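Local coordinates for glycosyltransferase (Streptomyces halstedii, PDB 3WAD), which belongs to the glycosyltransferases of the GT-B fold, resembling the erythromycin biosynthesis protein CIII family in both of its domains, at residues Leu307-Gly321 with Asn328-Asn341. Numbering follows the deposited sequence.
Sequences LHALLPSCAAIVHHG and NAIRYGVPQLIVPN
I317 and H319 bond through their backbones to P335, L337 and V339, setting strands 316-319 and 336-338 in parallel. I317 N gives to P335 O at 3.0 Å and I317 O takes L337 N at 2.8 Å; H319 repeats the pattern, its N reaching L337 O and its O receiving V339 N. Beyond the strands, N341 N bonds to H320 O at 3.1 Å. Short CA-H...O contacts fill in between, such as V318 CA to L337 O.

Side chains pack on both faces of this pair. V318 and L337 lie alongside each other on one, CG1 of the valine 3.9 Å from CG of the leucine. I317, H319, Q336 and I338 occupy the other, where I317 CG2 also meets A329 CB, 4.1 Å away on the helix. V334 wedges in before the strand: CG1, anti to the backbone N (chi1 179°), rests against A316 CA, while CG2 sits 3.6 Å from L311 O.

Y332, on helix 323-332, faces residues 307-312. P312 CD lies over one face of the Y332 ring, and Y332 CB packs against L311 CB. Y332 OH lies 3.2 Å from H308 CB and hydrogen-bonds E30 of the second subunit at the dimer interface. A Schellman motif at G333 ends the helix and turns the chain toward the strand.

Strand 314-319, helix 323-332 and strand 336-338 make a beta-alpha-beta unit of the Rossmann-like C-terminal domain, with helix 307-310 leading in. Strand 247-251 flanks 314-319 and strand 359-361 flanks 336-338; helix 369-381 packs on A316 and L337, while helix 346-355 meets Q336 and I338 on the other face.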
ATOM      1  N   LEU B 307      -3.001  -1.197  16.393  1.00 31.66           N
ATOM      2  CA  LEU B 307      -2.933  -2.440  17.142  1.00 30.98           C
ATOM      3  C   LEU B 307      -1.617  -3.159  16.934  1.00 30.96           C
ATOM      4  O   LEU B 307      -1.087  -3.777  17.840  1.00 29.71           O
ATOM      5  CB  LEU B 307      -4.046  -3.388  16.683  1.00 29.98           C
ATOM      6  CG  LEU B 307      -5.312  -3.529  17.523  1.00 35.04           C
ATOM      7  CD1 LEU B 307      -5.444  -2.517  18.671  1.00 36.17           C
ATOM      8  CD2 LEU B 307      -6.531  -3.572  16.632  1.00 34.94           C
ATOM      9  N   HIS B 308      -1.107  -3.122  15.699  1.00 31.09           N
ATOM     10  CA  HIS B 308       0.128  -3.824  15.414  1.00 29.97           C
ATOM     11  C   HIS B 308       1.238  -3.118  16.131  1.00 30.17           C
ATOM     12  O   HIS B 308       2.199  -3.759  16.400  1.00 30.52           O
ATOM     13  CB  HIS B 308       0.418  -3.861  13.923  1.00 31.21           C
ATOM     14  CG  HIS B 308       0.360  -2.510  13.279  1.00 31.27           C
ATOM     15  ND1 HIS B 308       1.486  -1.797  12.922  1.00 36.42           N
ATOM     16  CD2 HIS B 308      -0.701  -1.739  12.938  1.00 26.79           C
ATOM     17  CE1 HIS B 308       1.121  -0.635  12.391  1.00 32.24           C
ATOM     18  NE2 HIS B 308      -0.204  -0.580  12.387  1.00 30.92           N
ATOM     19  N   ALA B 309       1.138  -1.823  16.488  1.00 30.31           N
ATOM     20  CA  ALA B 309       2.266  -1.240  17.336  1.00 29.76           C
ATOM     21  C   ALA B 309       2.082  -1.522  18.810  1.00 29.97           C
ATOM     22  O   ALA B 309       3.072  -1.750  19.543  1.00 27.44           O
ATOM     23  CB  ALA B 309       2.470   0.254  17.143  1.00 29.62           C
ATOM     24  N   LEU B 310       0.807  -1.552  19.211  1.00 29.44           N
ATOM     25  CA  LEU B 310       0.405  -1.789  20.609  1.00 31.22           C
ATOM     26  C   LEU B 310       0.481  -3.282  21.021  1.00 31.34           C
ATOM     27  O   LEU B 310       1.094  -3.616  22.031  1.00 32.79           O
ATOM     28  CB  LEU B 310      -1.030  -1.223  20.870  1.00 29.99           C
ATOM     29  CG  LEU B 310      -1.578  -1.352  22.312  1.00 31.61           C
ATOM     30  CD1 LEU B 310      -0.714  -0.651  23.377  1.00 30.17           C
ATOM     31  CD2 LEU B 310      -3.009  -0.784  22.343  1.00 31.17           C
ATOM     32  N   LEU B 311      -0.168  -4.166  20.275  1.00 31.49           N
ATOM     33  CA  LEU B 311      -0.351  -5.528  20.772  1.00 32.93           C
ATOM     34  C   LEU B 311       0.919  -6.322  21.135  1.00 33.66           C
ATOM     35  O   LEU B 311       0.840  -7.164  21.989  1.00 33.38           O
ATOM     36  CB  LEU B 311      -1.264  -6.367  19.865  1.00 32.09           C
ATOM     37  CG  LEU B 311      -2.734  -5.976  19.869  1.00 33.06           C
ATOM     38  CD1 LEU B 311      -3.384  -6.887  18.922  1.00 32.20           C
ATOM     39  CD2 LEU B 311      -3.356  -6.120  21.303  1.00 33.88           C
ATOM     40  N   PRO B 312       2.081  -6.104  20.456  1.00 36.56           N
ATOM     41  CA  PRO B 312       3.321  -6.842  20.886  1.00 36.46           C
ATOM     42  C   PRO B 312       3.693  -6.685  22.378  1.00 38.40           C
ATOM     43  O   PRO B 312       4.400  -7.528  22.953  1.00 39.71           O
ATOM     44  CB  PRO B 312       4.398  -6.217  20.014  1.00 36.22           C
ATOM     45  CG  PRO B 312       3.626  -5.848  18.748  1.00 36.86           C
ATOM     46  CD  PRO B 312       2.361  -5.260  19.274  1.00 35.90           C
ATOM     47  N   SER B 313       3.238  -5.608  22.997  1.00 38.23           N
ATOM     48  CA  SER B 313       3.483  -5.412  24.399  1.00 38.53           C
ATOM     49  C   SER B 313       2.260  -5.707  25.309  1.00 37.40           C
ATOM     50  O   SER B 313       2.299  -5.356  26.468  1.00 37.49           O
ATOM     51  CB  SER B 313       3.973  -3.972  24.617  1.00 39.22           C
ATOM     52  OG  SER B 313       2.943  -3.026  24.373  1.00 39.49           O
ATOM     53  N   CYS B 314       1.190  -6.343  24.814  1.00 36.02           N
ATOM     54  CA  CYS B 314      -0.052  -6.451  25.642  1.00 35.58           C
ATOM     55  C   CYS B 314      -0.240  -7.841  26.160  1.00 34.15           C
ATOM     56  O   CYS B 314      -0.065  -8.763  25.404  1.00 34.19           O
ATOM     57  CB  CYS B 314      -1.325  -6.114  24.864  1.00 33.27           C
ATOM     58  SG  CYS B 314      -1.465  -4.376  24.600  1.00 38.08           S
ATOM     59  N   ALA B 315      -0.669  -7.985  27.406  1.00 32.78           N
ATOM     60  CA  ALA B 315      -1.013  -9.321  27.932  1.00 31.21           C
ATOM     61  C   ALA B 315      -2.444  -9.702  27.548  1.00 29.97           C
ATOM     62  O   ALA B 315      -2.809 -10.863  27.640  1.00 29.01           O
ATOM     63  CB  ALA B 315      -0.837  -9.389  29.506  1.00 30.52           C
ATOM     64  N   ALA B 316      -3.279  -8.738  27.154  1.00 29.84           N
ATOM     65  CA  ALA B 316      -4.666  -9.090  26.811  1.00 28.58           C
ATOM     66  C   ALA B 316      -5.306  -8.026  25.943  1.00 28.52           C
ATOM     67  O   ALA B 316      -4.884  -6.866  25.980  1.00 29.73           O
ATOM     68  CB  ALA B 316      -5.486  -9.337  28.082  1.00 28.06           C
ATOM     69  N   ILE B 317      -6.322  -8.402  25.178  1.00 26.67           N
ATOM     70  CA  ILE B 317      -7.135  -7.384  24.505  1.00 25.79           C
ATOM     71  C   ILE B 317      -8.576  -7.757  24.752  1.00 24.71           C
ATOM     72  O   ILE B 317      -8.966  -8.915  24.629  1.00 25.07           O
ATOM     73  CB  ILE B 317      -6.853  -7.311  22.953  1.00 24.51           C
ATOM     74  CG1 ILE B 317      -7.720  -6.222  22.276  1.00 27.19           C
ATOM     75  CG2 ILE B 317      -6.984  -8.691  22.346  1.00 23.34           C
ATOM     76  CD1 ILE B 317      -7.125  -5.726  20.965  1.00 30.11           C
ATOM     77  N   VAL B 318      -9.350  -6.750  25.080  1.00 24.92           N
ATOM     78  CA  VAL B 318     -10.787  -6.876  25.376  1.00 23.44           C
ATOM     79  C   VAL B 318     -11.490  -6.234  24.234  1.00 22.54           C
ATOM     80  O   VAL B 318     -11.280  -5.025  24.018  1.00 21.77           O
ATOM     81  CB  VAL B 318     -11.128  -6.072  26.699  1.00 22.45           C
ATOM     82  CG1 VAL B 318     -12.584  -6.260  27.101  1.00 20.44           C
ATOM     83  CG2 VAL B 318     -10.213  -6.527  27.839  1.00 22.49           C
ATOM     84  N   HIS B 319     -12.345  -6.974  23.518  1.00 22.59           N
ATOM     85  CA  HIS B 319     -12.933  -6.376  22.324  1.00 25.11           C
ATOM     86  C   HIS B 319     -14.239  -7.093  21.902  1.00 26.62           C
ATOM     87  O   HIS B 319     -14.669  -8.066  22.559  1.00 25.67           O
ATOM     88  CB  HIS B 319     -11.851  -6.337  21.200  1.00 26.91           C
ATOM     89  CG  HIS B 319     -11.559  -7.673  20.598  1.00 24.78           C
ATOM     90  ND1 HIS B 319     -10.809  -8.637  21.235  1.00 31.90           N
ATOM     91  CD2 HIS B 319     -11.997  -8.234  19.452  1.00 31.35           C
ATOM     92  CE1 HIS B 319     -10.744  -9.713  20.470  1.00 29.14           C
ATOM     93  NE2 HIS B 319     -11.458  -9.496  19.385  1.00 31.40           N
ATOM     94  N   HIS B 320     -14.895  -6.618  20.841  1.00 26.46           N
ATOM     95  CA  HIS B 320     -16.193  -7.196  20.479  1.00 27.68           C
ATOM     96  C   HIS B 320     -16.158  -8.391  19.529  1.00 26.37           C
ATOM     97  O   HIS B 320     -17.248  -8.880  19.093  1.00 27.05           O
ATOM     98  CB  HIS B 320     -17.118  -6.145  19.953  1.00 27.35           C
ATOM     99  CG  HIS B 320     -16.850  -5.792  18.537  1.00 34.72           C
ATOM    100  ND1 HIS B 320     -15.831  -4.936  18.164  1.00 40.95           N
ATOM    101  CD2 HIS B 320     -17.460  -6.191  17.385  1.00 41.20           C
ATOM    102  CE1 HIS B 320     -15.842  -4.804  16.844  1.00 45.78           C
ATOM    103  NE2 HIS B 320     -16.821  -5.554  16.349  1.00 45.60           N
ATOM    104  N   GLY B 321     -14.944  -8.895  19.249  1.00 24.63           N
ATOM    105  CA  GLY B 321     -14.788 -10.151  18.508  1.00 25.26           C
ATOM    106  C   GLY B 321     -14.816 -10.070  16.967  1.00 25.62           C
ATOM    107  O   GLY B 321     -14.955 -11.108  16.296  1.00 25.83           O
ATOM    108  N   ASN B 328      -5.563  -9.501  14.547  1.00 22.16           N
ATOM    109  CA  ASN B 328      -4.407  -8.929  15.219  1.00 22.11           C
ATOM    110  C   ASN B 328      -4.032  -9.723  16.509  1.00 23.82           C
ATOM    111  O   ASN B 328      -2.823  -9.992  16.773  1.00 23.07           O
ATOM    112  CB  ASN B 328      -4.682  -7.454  15.582  1.00 21.76           C
ATOM    113  CG  ASN B 328      -4.395  -6.510  14.463  1.00 21.35           C
ATOM    114  OD1 ASN B 328      -3.264  -6.159  14.226  1.00 22.87           O
ATOM    115  ND2 ASN B 328      -5.435  -6.076  13.770  1.00 18.75           N
ATOM    116  N   ALA B 329      -5.039 -10.186  17.261  1.00 23.66           N
ATOM    117  CA  ALA B 329      -4.712 -10.954  18.491  1.00 25.41           C
ATOM    118  C   ALA B 329      -4.120 -12.318  18.073  1.00 26.34           C
ATOM    119  O   ALA B 329      -3.248 -12.861  18.782  1.00 25.64           O
ATOM    120  CB  ALA B 329      -5.940 -11.205  19.343  1.00 23.76           C
ATOM    121  N   ILE B 330      -4.627 -12.863  16.962  1.00 26.42           N
ATOM    122  CA  ILE B 330      -4.040 -14.118  16.411  1.00 26.85           C
ATOM    123  C   ILE B 330      -2.578 -13.905  16.043  1.00 27.86           C
ATOM    124  O   ILE B 330      -1.694 -14.676  16.482  1.00 28.53           O
ATOM    125  CB  ILE B 330      -4.791 -14.630  15.199  1.00 26.59           C
ATOM    126  CG1 ILE B 330      -6.165 -15.123  15.619  1.00 23.06           C
ATOM    127  CG2 ILE B 330      -4.013 -15.829  14.497  1.00 28.63           C
ATOM    128  CD1 ILE B 330      -6.830 -15.793  14.538  1.00 22.68           C
ATOM    129  N   ARG B 331      -2.310 -12.862  15.249  1.00 25.89           N
ATOM    130  CA  ARG B 331      -0.988 -12.634  14.715  1.00 27.18           C
ATOM    131  C   ARG B 331       0.051 -12.306  15.813  1.00 27.41           C
ATOM    132  O   ARG B 331       1.210 -12.719  15.733  1.00 25.88           O
ATOM    133  CB  ARG B 331      -1.028 -11.520  13.648  1.00 27.45           C
ATOM    134  CG  ARG B 331       0.305 -11.034  13.179  1.00 27.00           C
ATOM    135  CD  ARG B 331       0.142  -9.933  12.166  1.00 29.29           C
ATOM    136  NE  ARG B 331       1.402  -9.667  11.485  1.00 34.91           N
ATOM    137  CZ  ARG B 331       1.614  -8.644  10.650  1.00 37.65           C
ATOM    138  NH1 ARG B 331       0.638  -7.737  10.410  1.00 34.09           N
ATOM    139  NH2 ARG B 331       2.824  -8.497  10.093  1.00 35.06           N
ATOM    140  N   TYR B 332      -0.365 -11.552  16.834  1.00 26.92           N
ATOM    141  CA  TYR B 332       0.526 -11.189  17.923  1.00 26.24           C
ATOM    142  C   TYR B 332       0.411 -12.179  19.134  1.00 26.32           C
ATOM    143  O   TYR B 332       1.100 -12.001  20.128  1.00 25.79           O
ATOM    144  CB  TYR B 332       0.384  -9.680  18.311  1.00 26.13           C
ATOM    145  CG  TYR B 332       0.742  -8.828  17.105  1.00 27.90           C
ATOM    146  CD1 TYR B 332       2.092  -8.766  16.635  1.00 28.62           C
ATOM    147  CD2 TYR B 332      -0.259  -8.225  16.337  1.00 25.49           C
ATOM    148  CE1 TYR B 332       2.417  -8.070  15.446  1.00 31.70           C
ATOM    149  CE2 TYR B 332       0.056  -7.502  15.182  1.00 29.49           C
ATOM    150  CZ  TYR B 332       1.380  -7.448  14.736  1.00 29.66           C
ATOM    151  OH  TYR B 332       1.666  -6.749  13.626  1.00 36.04           O
ATOM    152  N   GLY B 333      -0.425 -13.211  19.040  1.00 26.00           N
ATOM    153  CA  GLY B 333      -0.450 -14.277  20.107  1.00 26.63           C
ATOM    154  C   GLY B 333      -1.000 -13.747  21.446  1.00 27.19           C
ATOM    155  O   GLY B 333      -0.433 -13.986  22.536  1.00 26.67           O
ATOM    156  N   VAL B 334      -2.092 -12.979  21.387  1.00 27.63           N
ATOM    157  CA  VAL B 334      -2.502 -12.220  22.574  1.00 27.45           C
ATOM    158  C   VAL B 334      -3.836 -12.789  23.050  1.00 28.50           C
ATOM    159  O   VAL B 334      -4.765 -12.888  22.268  1.00 26.60           O
ATOM    160  CB  VAL B 334      -2.599 -10.650  22.288  1.00 29.35           C
ATOM    161  CG1 VAL B 334      -3.050  -9.868  23.530  1.00 28.57           C
ATOM    162  CG2 VAL B 334      -1.225 -10.072  21.809  1.00 27.18           C
ATOM    163  N   PRO B 335      -3.936 -13.156  24.338  1.00 28.48           N
ATOM    164  CA  PRO B 335      -5.225 -13.614  24.857  1.00 29.04           C
ATOM    165  C   PRO B 335      -6.307 -12.545  24.743  1.00 28.62           C
ATOM    166  O   PRO B 335      -6.028 -11.344  24.761  1.00 29.18           O
ATOM    167  CB  PRO B 335      -4.940 -13.882  26.325  1.00 28.97           C
ATOM    168  CG  PRO B 335      -3.486 -14.102  26.421  1.00 28.85           C
ATOM    169  CD  PRO B 335      -2.897 -13.151  25.385  1.00 30.14           C
ATOM    170  N   GLN B 336      -7.543 -13.010  24.653  1.00 28.84           N
ATOM    171  CA  GLN B 336      -8.681 -12.182  24.343  1.00 27.28           C
ATOM    172  C   GLN B 336      -9.751 -12.252  25.433  1.00 28.23           C
ATOM    173  O   GLN B 336     -10.029 -13.320  25.977  1.00 29.07           O
ATOM    174  CB  GLN B 336      -9.293 -12.640  23.006  1.00 26.03           C
ATOM    175  CG  GLN B 336      -8.394 -12.430  21.861  1.00 25.71           C
ATOM    176  CD  GLN B 336      -8.992 -12.977  20.569  1.00 26.49           C
ATOM    177  OE1 GLN B 336      -9.922 -12.419  20.033  1.00 29.09           O
ATOM    178  NE2 GLN B 336      -8.494 -14.100  20.110  1.00 24.63           N
ATOM    179  N   LEU B 337     -10.374 -11.108  25.722  1.00 27.77           N
ATOM    180  CA  LEU B 337     -11.654 -11.129  26.372  1.00 28.74           C
ATOM    181  C   LEU B 337     -12.639 -10.578  25.362  1.00 28.10           C
ATOM    182  O   LEU B 337     -12.491  -9.448  24.892  1.00 29.41           O
ATOM    183  CB  LEU B 337     -11.583 -10.369  27.731  1.00 28.68           C
ATOM    184  CG  LEU B 337     -12.748  -9.903  28.597  1.00 32.50           C
ATOM    185  CD1 LEU B 337     -13.994 -10.698  28.464  1.00 33.08           C
ATOM    186  CD2 LEU B 337     -12.306  -9.580  30.085  1.00 32.62           C
ATOM    187  N   ILE B 338     -13.572 -11.426  24.967  1.00 28.10           N
ATOM    188  CA  ILE B 338     -14.487 -11.135  23.862  1.00 28.61           C
ATOM    189  C   ILE B 338     -15.842 -10.850  24.429  1.00 27.24           C
ATOM    190  O   ILE B 338     -16.365 -11.637  25.191  1.00 26.69           O
ATOM    191  CB  ILE B 338     -14.538 -12.330  22.805  1.00 28.45           C
ATOM    192  CG1 ILE B 338     -13.133 -12.614  22.263  1.00 28.76           C
ATOM    193  CG2 ILE B 338     -15.454 -11.971  21.589  1.00 27.66           C
ATOM    194  CD1 ILE B 338     -12.947 -13.996  21.612  1.00 24.73           C
ATOM    195  N   VAL B 339     -16.390  -9.702  24.102  1.00 27.55           N
ATOM    196  CA  VAL B 339     -17.766  -9.415  24.390  1.00 28.53           C
ATOM    197  C   VAL B 339     -18.501  -9.406  23.015  1.00 29.92           C
ATOM    198  O   VAL B 339     -18.591  -8.357  22.375  1.00 29.41           O
ATOM    199  CB  VAL B 339     -17.926  -8.051  25.121  1.00 28.48           C
ATOM    200  CG1 VAL B 339     -19.444  -7.693  25.337  1.00 30.63           C
ATOM    201  CG2 VAL B 339     -17.239  -8.078  26.472  1.00 29.94           C
ATOM    202  N   PRO B 340     -19.030 -10.573  22.561  1.00 30.91           N
ATOM    203  CA  PRO B 340     -19.375 -10.621  21.116  1.00 31.47           C
ATOM    204  C   PRO B 340     -20.490  -9.676  20.693  1.00 34.21           C
ATOM    205  O   PRO B 340     -21.504  -9.517  21.360  1.00 34.08           O
ATOM    206  CB  PRO B 340     -19.788 -12.073  20.857  1.00 31.25           C
ATOM    207  CG  PRO B 340     -19.294 -12.902  22.066  1.00 30.55           C
ATOM    208  CD  PRO B 340     -18.976 -11.912  23.195  1.00 29.99           C
ATOM    209  N   ASN B 341     -20.271  -9.034  19.566  1.00 34.47           N
ATOM    210  CA  ASN B 341     -21.312  -8.334  18.935  1.00 36.89           C
ATOM    211  C   ASN B 341     -22.040  -9.394  18.086  1.00 36.92           C
ATOM    212  O   ASN B 341     -21.742 -10.570  18.186  1.00 36.61           O
ATOM    213  CB  ASN B 341     -20.718  -7.191  18.123  1.00 37.21           C
ATOM    214  CG  ASN B 341     -21.753  -6.172  17.734  1.00 41.30           C
ATOM    215  OD1 ASN B 341     -21.405  -5.021  17.536  1.00 44.61           O
ATOM    216  ND2 ASN B 341     -23.055  -6.585  17.617  1.00 44.19           N
TER